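Local coordinates for odorant binding protein 4 (Chrysopa pallens, PDB 6JPM) that probably binds odorant molecules as a secreted, mostly helical member of the insect PBP/GOBP family, at residues Met54-Asn59 and Tyr102-Cys107. Sequence-based numbering, arbitrary orientation.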
loop_
_atom_site.group_PDB
_atom_site.type_symbol
_atom_site.label_atom_id
_atom_site.label_comp_id
_atom_site.label_asym_id
_atom_site.label_seq_id
_atom_site.Cartn_x
_atom_site.Cartn_y
_atom_site.Cartn_z
ATOM N N MET A 54 2.953 0.044 7.660
ATOM C CA MET A 54 1.549 -0.107 8.015
ATOM C C MET A 54 1.255 -1.422 8.725
ATOM O O MET A 54 0.116 -1.620 9.163
ATOM C CB MET A 54 0.668 -0.016 6.768
ATOM C CG MET A 54 0.708 1.352 6.078
ATOM S SD MET A 54 -0.066 1.257 4.443
ATOM C CE MET A 54 -1.809 1.217 4.880
ATOM N N LYS A 55 2.239 -2.323 8.819
ATOM C CA LYS A 55 2.122 -3.659 9.402
ATOM C C LYS A 55 1.226 -4.584 8.587
ATOM O O LYS A 55 0.885 -5.671 9.055
ATOM C CB LYS A 55 1.643 -3.598 10.857
ATOM C CG LYS A 55 2.687 -2.972 11.777
ATOM C CD LYS A 55 2.154 -2.752 13.184
ATOM C CE LYS A 55 1.227 -1.549 13.244
ATOM N NZ LYS A 55 0.959 -1.142 14.651
ATOM N N ILE A 56 0.855 -4.188 7.371
ATOM C CA ILE A 56 0.040 -5.016 6.485
ATOM C C ILE A 56 0.878 -6.122 5.845
ATOM O O ILE A 56 0.376 -7.220 5.588
ATOM C CB ILE A 56 -0.628 -4.110 5.427
ATOM C CG1 ILE A 56 -1.595 -3.129 6.114
ATOM C CG2 ILE A 56 -1.352 -4.931 4.366
ATOM C CD1 ILE A 56 -2.802 -3.819 6.777
ATOM N N ILE A 57 2.153 -5.853 5.559
ATOM C CA ILE A 57 3.067 -6.842 4.998
ATOM C C ILE A 57 4.130 -7.173 6.039
ATOM O O ILE A 57 4.732 -6.274 6.638
ATOM C CB ILE A 57 3.719 -6.345 3.691
ATOM C CG1 ILE A 57 2.725 -6.340 2.518
ATOM C CG2 ILE A 57 4.945 -7.171 3.350
ATOM C CD1 ILE A 57 2.287 -7.724 2.042
ATOM N N LYS A 58 4.364 -8.461 6.254
ATOM C CA LYS A 58 5.371 -8.894 7.207
ATOM C C LYS A 58 6.148 -10.035 6.576
ATOM O O LYS A 58 5.554 -11.048 6.195
ATOM C CB LYS A 58 4.711 -9.324 8.525
ATOM C CG LYS A 58 5.663 -9.714 9.620
ATOM C CD LYS A 58 4.911 -9.902 10.934
ATOM C CE LYS A 58 3.728 -10.859 10.777
ATOM N NZ LYS A 58 4.133 -12.250 10.407
ATOM N N ASN A 59 7.464 -9.869 6.442
ATOM C CA ASN A 59 8.312 -10.879 5.803
ATOM C C ASN A 59 7.750 -11.273 4.441
ATOM O O ASN A 59 7.676 -12.453 4.098
ATOM C CB ASN A 59 8.475 -12.119 6.681
ATOM C CG ASN A 59 9.098 -11.804 8.027
ATOM O OD1 ASN A 59 8.447 -11.918 9.058
ATOM N ND2 ASN A 59 10.367 -11.430 8.017
ATOM N N TYR A 102 4.978 -5.015 -3.532
ATOM C CA TYR A 102 4.750 -4.303 -4.785
ATOM C C TYR A 102 3.614 -4.943 -5.576
ATOM O O TYR A 102 2.702 -4.255 -6.044
ATOM C CB TYR A 102 6.034 -4.314 -5.605
ATOM C CG TYR A 102 5.907 -3.807 -7.012
ATOM C CD1 TYR A 102 5.960 -2.434 -7.288
ATOM C CD2 TYR A 102 5.803 -4.689 -8.078
ATOM C CE1 TYR A 102 5.884 -1.964 -8.601
ATOM C CE2 TYR A 102 5.718 -4.231 -9.385
ATOM C CZ TYR A 102 5.754 -2.867 -9.638
ATOM O OH TYR A 102 5.674 -2.421 -10.940
ATOM N N ASN A 103 3.649 -6.274 -5.728
ATOM C CA ASN A 103 2.596 -6.952 -6.481
ATOM C C ASN A 103 1.245 -6.811 -5.796
ATOM O O ASN A 103 0.226 -6.609 -6.461
ATOM C CB ASN A 103 2.945 -8.433 -6.666
ATOM C CG ASN A 103 4.029 -8.640 -7.699
ATOM O OD1 ASN A 103 4.122 -7.879 -8.668
ATOM N ND2 ASN A 103 4.874 -9.658 -7.488
ATOM N N PHE A 104 1.215 -6.957 -4.471
ATOM C CA PHE A 104 0.000 -6.698 -3.705
ATOM C C PHE A 104 -0.517 -5.281 -3.955
ATOM O O PHE A 104 -1.713 -5.084 -4.179
ATOM C CB PHE A 104 0.286 -6.918 -2.213
ATOM C CG PHE A 104 -0.897 -6.655 -1.305
ATOM C CD1 PHE A 104 -2.052 -7.437 -1.384
ATOM C CD2 PHE A 104 -0.843 -5.647 -0.350
ATOM C CE1 PHE A 104 -3.144 -7.210 -0.531
ATOM C CE2 PHE A 104 -1.921 -5.404 0.495
ATOM C CZ PHE A 104 -3.078 -6.189 0.398
ATOM N N ALA A 105 0.379 -4.282 -3.937
ATOM C CA ALA A 105 -0.037 -2.895 -4.135
ATOM C C ALA A 105 -0.623 -2.677 -5.526
ATOM O O ALA A 105 -1.637 -1.986 -5.680
ATOM C CB ALA A 105 1.147 -1.953 -3.913
ATOM N N LYS A 106 0.032 -3.210 -6.559
ATOM C CA LYS A 106 -0.504 -3.070 -7.914
ATOM C C LYS A 106 -1.905 -3.649 -7.989
ATOM O O LYS A 106 -2.785 -3.082 -8.641
ATOM C CB LYS A 106 0.377 -3.791 -8.947
ATOM C CG LYS A 106 1.782 -3.277 -9.089
ATOM C CD LYS A 106 2.386 -3.784 -10.390
ATOM C CE LYS A 106 2.330 -5.295 -10.478
ATOM N NZ LYS A 106 3.029 -5.814 -11.682
ATOM N N CYS A 107 -2.118 -4.800 -7.339
ATOM C CA CYS A 107 -3.439 -5.419 -7.348
ATOM C C CYS A 107 -4.458 -4.509 -6.677
ATOM O O CYS A 107 -5.567 -4.311 -7.191
ATOM C CB CYS A 107 -3.385 -6.782 -6.650
ATOM S SG CYS A 107 -4.980 -7.674 -6.664
#
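Lys-106 N donates to Tyr-102 O at 2.9 Å in the helical turn that presents Phe-104 to Ile-56 and Ile-57. The next such bond, Cys-107 N to Asn-103 O, continues the helix, but no hydrogen bond joins the two segments: their meeting is wholly apolar, small in area and buried. The backbones stay well apart, with 9.2 Å between the CA atoms of Ile-57 and Phe-104, and side chains bridge the gap. The CG of Phe-104 lies anti to the backbone N (chi1 179°), which carries the ring away from the helix toward the two isoleucines. Ile-56 gives the closer touch, its CG2 methyl standing 3.9 Å from Phe-104 CE2 and approaching the ring obliquely, while the two side chains cross at about a right angle. With chi1 at -64°, that methyl extends opposite the backbone N and the CG1 branch sits beside that nitrogen. Ile-57 makes a looser contact through the end of its longer branch, CD1 lying 4.5 Å from Phe-104 CD2, again oblique to the ring. Lys-55, with positive phi (67°), ends helix 41-53 in a Schellman motif. Ile-56 is still not extended, and both it and Ile-57 point their side chains toward helix 99-111. The disulfide between Cys-107 and Cys-89 ties helix 99-111 to helix 76-89, part of the three-disulfide framework characteristic of classical insect odorant-binding proteins. Leu-62 of strand 61-62 touches both Ile-56 and Phe-104, while Val-67 of helix 64-70 packs on Ile-56 and Leu-51 of helix 41-53 on Ile-57, so the small antiparallel hairpin and three helices converge here.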